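Local coordinates for surface layer protein (Geobacillus stearothermophilus, PDB 4UJ7) that probably self-assembles into the crystalline surface layer that coats the bacterial cell, here represented by two Ig-like domains from its middle part, the second of which binds calcium, at residues V25-L39 against Q72-E84. Residues are numbered along the deposited sequence; the frame is centred on the assembly and turned at random. Where two conformers were deposited one is given.
Sequences VSVAKGQKATFKVTL and QSEYTVTVNGVAE
Strands 32-39 and 74-81 run antiparallel, their axes 4.7 Å apart at an angle of 155°, and form the central pair of a four-stranded sheet in the first of two Ig-like (BIG2) domains. Paired amides at Ala33-Val79, Phe35-Val77 and Val37-Tyr75 bond in both directions, and Leu39 N adds one more bond to Ser73 O. Ala33, Phe35, Val37, Val77 and Val79 face the interior of the sandwich, where Ile91 of strand 85-93 meets Phe35 and Val37 and Ile89 meets Val79. Phe35 CG stands between its own N and C (chi1 65°), which brings the ring over its cross-strand neighbour: Val77 CB lies 3.9 Å from the ring centroid, only 18° off the normal, in a CH-pi contact, and Val77 CG1 sits 3.6 Å from Phe35 CZ. At the ring's edge Val79 CG2 approaches Phe35 CE2, while the same methyl meets Val25 CG2 tip to tip, joining strand 25-28 of the facing sheet to this core. Were Phe35 reduced to an alanine, Val77 would probably lose the ring over its CB and a gap would open beside Val79 and Ile91. Val37 CG2 crosses to Val77 CG2 (3.9 Å).

On the other face, threonines and lysines prevail. Thr34 and Thr78 lie side by side, and Lys32 CB passes 3.5 Å from Asn80 OD1; Lys32 NZ forms a salt bridge with Asp181 of the second domain, and Lys36 NZ hydrogen-bonds to the backbone O of Asp119, itself a calcium ligand. At the far end the type II turn Ala28-Gln31 is clasped by Gly81, whose N binds Gln31 O and whose O receives Gly30 N from above the carbonyl plane. Beyond it Lys29, bent at chi3, makes a salt bridge from NZ to Glu84 OE2 at 3.3 Å, its hydrogen bond weak, and a water accepts from Glu84 N and, weakly, from this NZ.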
ATOM      1  N   VAL A  25       3.895  11.309   7.028  1.00 16.77           N
ATOM      2  CA  VAL A  25       4.708  10.737   5.986  1.00 17.46           C
ATOM      3  C   VAL A  25       6.140  11.214   6.158  1.00 17.95           C
ATOM      4  O   VAL A  25       6.366  12.386   6.408  1.00 19.53           O
ATOM      5  CB  VAL A  25       4.148  11.141   4.608  1.00 17.72           C
ATOM      6  CG1 VAL A  25       5.096  10.745   3.492  1.00 18.39           C
ATOM      7  CG2 VAL A  25       2.776  10.498   4.404  1.00 18.37           C
ATOM      8  N   SER A  26       7.084  10.287   6.019  1.00 18.57           N
ATOM      9  CA  SER A  26       8.516  10.573   6.137  1.00 19.55           C
ATOM     10  C   SER A  26       9.206   9.994   4.916  1.00 18.31           C
ATOM     11  O   SER A  26       9.329   8.782   4.781  1.00 17.57           O
ATOM     12  CB  SER A  26       9.073   9.886   7.383  1.00 22.56           C
ATOM     13  OG  SER A  26       8.281  10.150   8.522  1.00 25.64           O
ATOM     14  N   VAL A  27       9.666  10.859   4.024  1.00 18.59           N
ATOM     15  CA  VAL A  27      10.172  10.400   2.736  1.00 18.16           C
ATOM     16  C   VAL A  27      11.411  11.185   2.288  1.00 18.69           C
ATOM     17  O   VAL A  27      11.498  12.379   2.545  1.00 19.00           O
ATOM     18  CB  VAL A  27       9.027  10.437   1.678  1.00 18.99           C
ATOM     19  CG1 VAL A  27       8.522  11.853   1.382  1.00 18.69           C
ATOM     20  CG2 VAL A  27       9.433   9.703   0.420  1.00 20.69           C
ATOM     21  N   ALA A  28      12.360  10.511   1.641  1.00 18.32           N
ATOM     22  CA  ALA A  28      13.492  11.213   1.023  1.00 18.76           C
ATOM     23  C   ALA A  28      13.063  11.970  -0.229  1.00 19.83           C
ATOM     24  O   ALA A  28      12.155  11.560  -0.936  1.00 18.80           O
ATOM     25  CB  ALA A  28      14.630  10.252   0.706  1.00 19.20           C
ATOM     26  N   LYS A  29      13.716  13.101  -0.486  1.00 20.39           N
ATOM     27  CA  LYS A  29      13.592  13.782  -1.775  1.00 22.17           C
ATOM     28  C   LYS A  29      13.739  12.776  -2.923  1.00 22.00           C
ATOM     29  O   LYS A  29      14.684  11.984  -2.935  1.00 22.16           O
ATOM     30  CB  LYS A  29      14.666  14.874  -1.892  1.00 25.15           C
ATOM     31  CG  LYS A  29      14.736  15.570  -3.257  1.00 28.57           C
ATOM     32  CD  LYS A  29      16.001  16.415  -3.390  1.00 32.03           C
ATOM     33  CE  LYS A  29      16.081  17.467  -2.297  1.00 34.68           C
ATOM     34  NZ  LYS A  29      17.451  18.038  -2.122  1.00 37.09           N
ATOM     35  N   GLY A  30      12.793  12.815  -3.863  1.00 21.81           N
ATOM     36  CA  GLY A  30      12.779  11.918  -5.013  1.00 20.20           C
ATOM     37  C   GLY A  30      12.098  10.579  -4.795  1.00 20.79           C
ATOM     38  O   GLY A  30      11.958   9.793  -5.732  1.00 21.74           O
ATOM     39  N   GLN A  31      11.679  10.305  -3.560  1.00 19.58           N
ATOM     40  CA  GLN A  31      10.932   9.078  -3.275  1.00 18.66           C
ATOM     41  C   GLN A  31       9.438   9.362  -3.133  1.00 18.44           C
ATOM     42  O   GLN A  31       9.027  10.500  -2.931  1.00 18.55           O
ATOM     43  CB  GLN A  31      11.447   8.414  -1.988  1.00 18.44           C
ATOM     44  CG  GLN A  31      12.857   7.855  -2.076  1.00 20.12           C
ATOM     45  CD  GLN A  31      13.027   6.857  -3.208  1.00 21.18           C
ATOM     46  OE1 GLN A  31      12.310   5.851  -3.294  1.00 23.18           O
ATOM     47  NE2 GLN A  31      13.992   7.123  -4.079  1.00 23.01           N
ATOM     48  N   LYS A  32       8.630   8.314  -3.243  1.00 17.66           N
ATOM     49  CA  LYS A  32       7.212   8.428  -2.941  1.00 17.47           C
ATOM     50  C   LYS A  32       6.844   7.472  -1.808  1.00 17.02           C
ATOM     51  O   LYS A  32       7.530   6.473  -1.564  1.00 18.06           O
ATOM     52  CB  LYS A  32       6.323   8.233  -4.188  1.00 19.58           C
ATOM     53  CG  LYS A  32       6.349   6.858  -4.822  1.00 22.08           C
ATOM     54  CD  LYS A  32       5.626   6.888  -6.164  1.00 23.31           C
ATOM     55  CE  LYS A  32       5.281   5.482  -6.650  1.00 24.97           C
ATOM     56  NZ  LYS A  32       6.378   4.792  -7.390  1.00 28.43           N
ATOM     57  N   ALA A  33       5.782   7.809  -1.097  1.00 16.42           N
ATOM     58  CA  ALA A  33       5.250   6.958  -0.029  1.00 16.96           C
ATOM     59  C   ALA A  33       3.725   6.927  -0.126  1.00 16.54           C
ATOM     60  O   ALA A  33       3.109   7.840  -0.682  1.00 16.69           O
ATOM     61  CB  ALA A  33       5.710   7.478   1.329  1.00 17.96           C
ATOM     62  N   THR A  34       3.105   5.867   0.378  1.00 15.51           N
ATOM     63  CA  THR A  34       1.642   5.778   0.339  1.00 15.41           C
ATOM     64  C   THR A  34       1.059   5.588   1.727  1.00 14.79           C
ATOM     65  O   THR A  34       1.748   5.122   2.655  1.00 16.06           O
ATOM     66  CB  THR A  34       1.115   4.651  -0.583  1.00 16.38           C
ATOM     67  OG1 THR A  34       1.378   3.367   0.000  1.00 18.19           O
ATOM     68  CG2 THR A  34       1.786   4.702  -1.964  1.00 16.56           C
ATOM     69  N   PHE A  35      -0.210   5.959   1.869  1.00 14.13           N
ATOM     70  CA  PHE A  35      -0.992   5.602   3.048  1.00 13.63           C
ATOM     71  C   PHE A  35      -2.452   5.435   2.670  1.00 14.17           C
ATOM     72  O   PHE A  35      -2.858   5.818   1.570  1.00 13.70           O
ATOM     73  CB  PHE A  35      -0.786   6.598   4.209  1.00 13.58           C
ATOM     74  CG  PHE A  35      -1.292   7.999   3.941  1.00 13.27           C
ATOM     75  CD1 PHE A  35      -2.604   8.351   4.240  1.00 13.65           C
ATOM     76  CD2 PHE A  35      -0.439   8.981   3.446  1.00 13.77           C
ATOM     77  CE1 PHE A  35      -3.068   9.643   4.029  1.00 13.17           C
ATOM     78  CE2 PHE A  35      -0.902  10.286   3.222  1.00 13.58           C
ATOM     79  CZ  PHE A  35      -2.220  10.613   3.514  1.00 13.94           C
ATOM     80  N   LYS A  36      -3.240   4.858   3.568  1.00 14.34           N
ATOM     81  CA  LYS A  36      -4.625   4.538   3.286  1.00 14.64           C
ATOM     82  C   LYS A  36      -5.605   5.373   4.055  1.00 15.14           C
ATOM     83  O   LYS A  36      -5.392   5.668   5.230  1.00 14.93           O
ATOM     84  CB  LYS A  36      -4.900   3.066   3.548  1.00 16.98           C
ATOM     85  CG  LYS A  36      -4.310   2.182   2.461  1.00 19.15           C
ATOM     86  CD  LYS A  36      -4.491   0.722   2.806  1.00 20.28           C
ATOM     87  CE  LYS A  36      -4.020  -0.134   1.645  1.00 24.39           C
ATOM     88  NZ  LYS A  36      -3.953  -1.545   2.097  1.00 25.39           N
ATOM     89  N   VAL A  37      -6.665   5.746   3.359  1.00 15.16           N
ATOM     90  CA  VAL A  37      -7.788   6.473   3.937  1.00 15.69           C
ATOM     91  C   VAL A  37      -8.989   5.541   3.941  1.00 16.06           C
ATOM     92  O   VAL A  37      -9.241   4.840   2.956  1.00 15.56           O
ATOM     93  CB  VAL A  37      -8.108   7.723   3.075  1.00 17.35           C
ATOM     94  CG1 VAL A  37      -9.527   8.231   3.327  1.00 17.57           C
ATOM     95  CG2 VAL A  37      -7.060   8.786   3.327  1.00 18.84           C
ATOM     96  N   THR A  38      -9.734   5.548   5.046  1.00 15.46           N
ATOM     97  CA  THR A  38     -11.027   4.848   5.105  0.50 15.07           C
ATOM     98  C   THR A  38     -12.085   5.766   5.711  1.00 15.37           C
ATOM     99  O   THR A  38     -11.950   6.220   6.839  1.00 15.43           O
ATOM    100  CB  THR A  38     -10.990   3.530   5.908  0.50 15.72           C
ATOM    101  OG1 THR A  38      -9.898   2.707   5.482  0.50 14.78           O
ATOM    102  CG2 THR A  38     -12.285   2.746   5.693  0.50 16.62           C
ATOM    103  N   LEU A  39     -13.130   6.038   4.937  1.00 14.71           N
ATOM    104  CA  LEU A  39     -14.215   6.920   5.385  1.00 14.22           C
ATOM    105  C   LEU A  39     -15.165   6.141   6.259  1.00 14.11           C
ATOM    106  O   LEU A  39     -15.576   5.056   5.879  1.00 14.39           O
ATOM    107  CB  LEU A  39     -14.986   7.494   4.183  1.00 14.86           C
ATOM    108  CG  LEU A  39     -14.201   8.314   3.150  1.00 17.20           C
ATOM    109  CD1 LEU A  39     -15.134   8.918   2.116  1.00 16.83           C
ATOM    110  CD2 LEU A  39     -13.361   9.404   3.788  1.00 17.68           C
ATOM    111  N   GLN A  72     -15.845   5.491  -3.548  1.00 14.04           N
ATOM    112  CA  GLN A  72     -15.372   4.433  -2.659  1.00 14.52           C
ATOM    113  C   GLN A  72     -15.459   4.834  -1.201  1.00 14.84           C
ATOM    114  O   GLN A  72     -15.726   5.996  -0.901  1.00 15.33           O
ATOM    115  CB  GLN A  72     -13.933   4.054  -3.032  1.00 15.01           C
ATOM    116  CG  GLN A  72     -13.842   3.578  -4.483  1.00 16.21           C
ATOM    117  CD  GLN A  72     -12.463   3.213  -4.990  1.00 17.23           C
ATOM    118  OE1 GLN A  72     -12.338   2.713  -6.116  1.00 18.34           O
ATOM    119  NE2 GLN A  72     -11.426   3.471  -4.214  1.00 17.35           N
ATOM    120  N   SER A  73     -15.239   3.876  -0.308  1.00 15.57           N
ATOM    121  CA  SER A  73     -15.065   4.178   1.106  1.00 16.27           C
ATOM    122  C   SER A  73     -13.603   4.081   1.530  1.00 17.09           C
ATOM    123  O   SER A  73     -13.265   4.501   2.629  1.00 19.51           O
ATOM    124  CB  SER A  73     -15.942   3.266   1.984  1.00 17.27           C
ATOM    125  OG  SER A  73     -15.665   1.892   1.725  1.00 19.09           O
ATOM    126  N   GLU A  74     -12.744   3.527   0.671  1.00 16.34           N
ATOM    127  CA  GLU A  74     -11.307   3.359   0.933  1.00 17.29           C
ATOM    128  C   GLU A  74     -10.517   3.904  -0.258  1.00 15.47           C
ATOM    129  O   GLU A  74     -10.872   3.632  -1.415  1.00 15.91           O
ATOM    130  CB  GLU A  74     -10.971   1.867   1.063  1.00 20.89           C
ATOM    131  CG  GLU A  74     -11.504   1.190   2.324  1.00 26.97           C
ATOM    132  CD  GLU A  74     -11.451  -0.330   2.278  1.00 30.63           C
ATOM    133  OE1 GLU A  74     -12.091  -0.943   1.388  1.00 34.75           O
ATOM    134  OE2 GLU A  74     -10.791  -0.919   3.160  1.00 35.95           O
ATOM    135  N   TYR A  75      -9.443   4.644   0.037  1.00 13.50           N
ATOM    136  CA  TYR A  75      -8.555   5.204  -0.989  1.00 12.85           C
ATOM    137  C   TYR A  75      -7.103   5.102  -0.557  1.00 12.55           C
ATOM    138  O   TYR A  75      -6.783   5.113   0.647  1.00 13.43           O
ATOM    139  CB  TYR A  75      -8.846   6.692  -1.194  1.00 12.51           C
ATOM    140  CG  TYR A  75     -10.248   6.993  -1.667  1.00 12.17           C
ATOM    141  CD1 TYR A  75     -10.581   6.937  -3.028  1.00 12.70           C
ATOM    142  CD2 TYR A  75     -11.253   7.359  -0.743  1.00 12.24           C
ATOM    143  CE1 TYR A  75     -11.878   7.201  -3.454  1.00 12.58           C
ATOM    144  CE2 TYR A  75     -12.560   7.613  -1.168  1.00 12.64           C
ATOM    145  CZ  TYR A  75     -12.854   7.560  -2.528  1.00 12.73           C
ATOM    146  OH  TYR A  75     -14.128   7.824  -2.943  1.00 12.91           O
ATOM    147  N   THR A  76      -6.206   5.038  -1.536  1.00 11.81           N
ATOM    148  CA  THR A  76      -4.780   5.141  -1.296  1.00 11.92           C
ATOM    149  C   THR A  76      -4.285   6.515  -1.699  1.00 11.74           C
ATOM    150  O   THR A  76      -4.571   6.965  -2.822  1.00 12.64           O
ATOM    151  CB  THR A  76      -4.012   4.061  -2.067  1.00 12.62           C
ATOM    152  OG1 THR A  76      -4.374   2.787  -1.527  1.00 14.28           O
ATOM    153  CG2 THR A  76      -2.515   4.246  -1.899  1.00 13.21           C
ATOM    154  N   VAL A  77      -3.598   7.183  -0.793  1.00 11.11           N
ATOM    155  CA  VAL A  77      -2.999   8.504  -1.056  1.00 12.06           C
ATOM    156  C   VAL A  77      -1.511   8.304  -1.313  1.00 12.31           C
ATOM    157  O   VAL A  77      -0.818   7.596  -0.565  1.00 13.06           O
ATOM    158  CB  VAL A  77      -3.217   9.470   0.133  1.00 11.93           C
ATOM    159  CG1 VAL A  77      -2.483  10.786  -0.096  1.00 12.10           C
ATOM    160  CG2 VAL A  77      -4.698   9.693   0.391  1.00 12.20           C
ATOM    161  N   THR A  78      -1.006   8.923  -2.382  1.00 12.66           N
ATOM    162  CA  THR A  78       0.427   8.874  -2.719  1.00 13.90           C
ATOM    163  C   THR A  78       1.058  10.237  -2.537  1.00 14.44           C
ATOM    164  O   THR A  78       0.537  11.232  -3.041  1.00 15.12           O
ATOM    165  CB  THR A  78       0.632   8.403  -4.174  1.00 14.39           C
ATOM    166  OG1 THR A  78       0.155   7.063  -4.277  1.00 15.24           O
ATOM    167  CG2 THR A  78       2.115   8.451  -4.568  1.00 15.41           C
ATOM    168  N   VAL A  79       2.174  10.291  -1.808  1.00 14.85           N
ATOM    169  CA  VAL A  79       2.914  11.525  -1.575  1.00 15.08           C
ATOM    170  C   VAL A  79       4.285  11.442  -2.253  1.00 15.27           C
ATOM    171  O   VAL A  79       5.033  10.487  -2.053  1.00 16.20           O
ATOM    172  CB  VAL A  79       3.071  11.826  -0.049  1.00 14.59           C
ATOM    173  CG1 VAL A  79       3.911  13.083   0.194  1.00 15.52           C
ATOM    174  CG2 VAL A  79       1.710  11.898   0.650  1.00 15.88           C
ATOM    175  N   ASN A  80       4.603  12.449  -3.075  1.00 15.90           N
ATOM    176  CA  ASN A  80       5.874  12.526  -3.788  1.00 17.09           C
ATOM    177  C   ASN A  80       6.776  13.565  -3.147  1.00 16.73           C
ATOM    178  O   ASN A  80       6.398  14.740  -3.046  1.00 18.08           O
ATOM    179  CB  ASN A  80       5.605  12.888  -5.258  1.00 17.69           C
ATOM    180  CG  ASN A  80       4.605  11.941  -5.921  1.00 21.21           C
ATOM    181  OD1 ASN A  80       4.908  10.767  -6.142  1.00 23.28           O
ATOM    182  ND2 ASN A  80       3.407  12.450  -6.247  1.00 22.16           N
ATOM    183  N   GLY A  81       7.945  13.131  -2.676  1.00 18.21           N
ATOM    184  CA  GLY A  81       8.930  14.040  -2.074  1.00 18.65           C
ATOM    185  C   GLY A  81       9.673  14.803  -3.158  1.00 19.30           C
ATOM    186  O   GLY A  81      10.425  14.213  -3.935  1.00 20.57           O
ATOM    187  N   VAL A  82       9.410  16.107  -3.238  1.00 20.08           N
ATOM    188  CA  VAL A  82       9.981  16.959  -4.302  1.00 22.57           C
ATOM    189  C   VAL A  82      11.238  17.707  -3.841  1.00 23.37           C
ATOM    190  O   VAL A  82      12.253  17.691  -4.542  1.00 25.01           O
ATOM    191  CB  VAL A  82       8.919  17.940  -4.863  1.00 23.28           C
ATOM    192  CG1 VAL A  82       9.548  18.946  -5.828  1.00 25.24           C
ATOM    193  CG2 VAL A  82       7.792  17.171  -5.552  1.00 24.48           C
ATOM    194  N   ALA A  83      11.164  18.356  -2.682  1.00 23.89           N
ATOM    195  CA  ALA A  83      12.322  19.058  -2.094  1.00 25.34           C
ATOM    196  C   ALA A  83      12.313  19.001  -0.569  1.00 25.27           C
ATOM    197  O   ALA A  83      11.251  18.952   0.054  1.00 25.04           O
ATOM    198  CB  ALA A  83      12.362  20.507  -2.568  1.00 25.66           C
ATOM    199  N   GLU A  84      13.499  19.034   0.037  1.00 26.02           N
ATOM    200  CA  GLU A  84      13.597  19.000   1.495  1.00 27.76           C
ATOM    201  C   GLU A  84      12.757  20.096   2.141  1.00 26.95           C
ATOM    202  O   GLU A  84      12.751  21.242   1.687  1.00 27.03           O
ATOM    203  CB  GLU A  84      15.056  19.089   1.957  1.00 29.20           C
ATOM    204  CG  GLU A  84      15.911  17.925   1.483  1.00 33.14           C
ATOM    205  CD  GLU A  84      17.358  18.044   1.930  1.00 36.88           C
ATOM    206  OE1 GLU A  84      17.587  18.402   3.105  1.00 39.41           O
ATOM    207  OE2 GLU A  84      18.258  17.782   1.103  1.00 38.78           O
TER
HETATM  208  O   HOH W   1      15.707  20.311  -1.116  1.00 38.63           O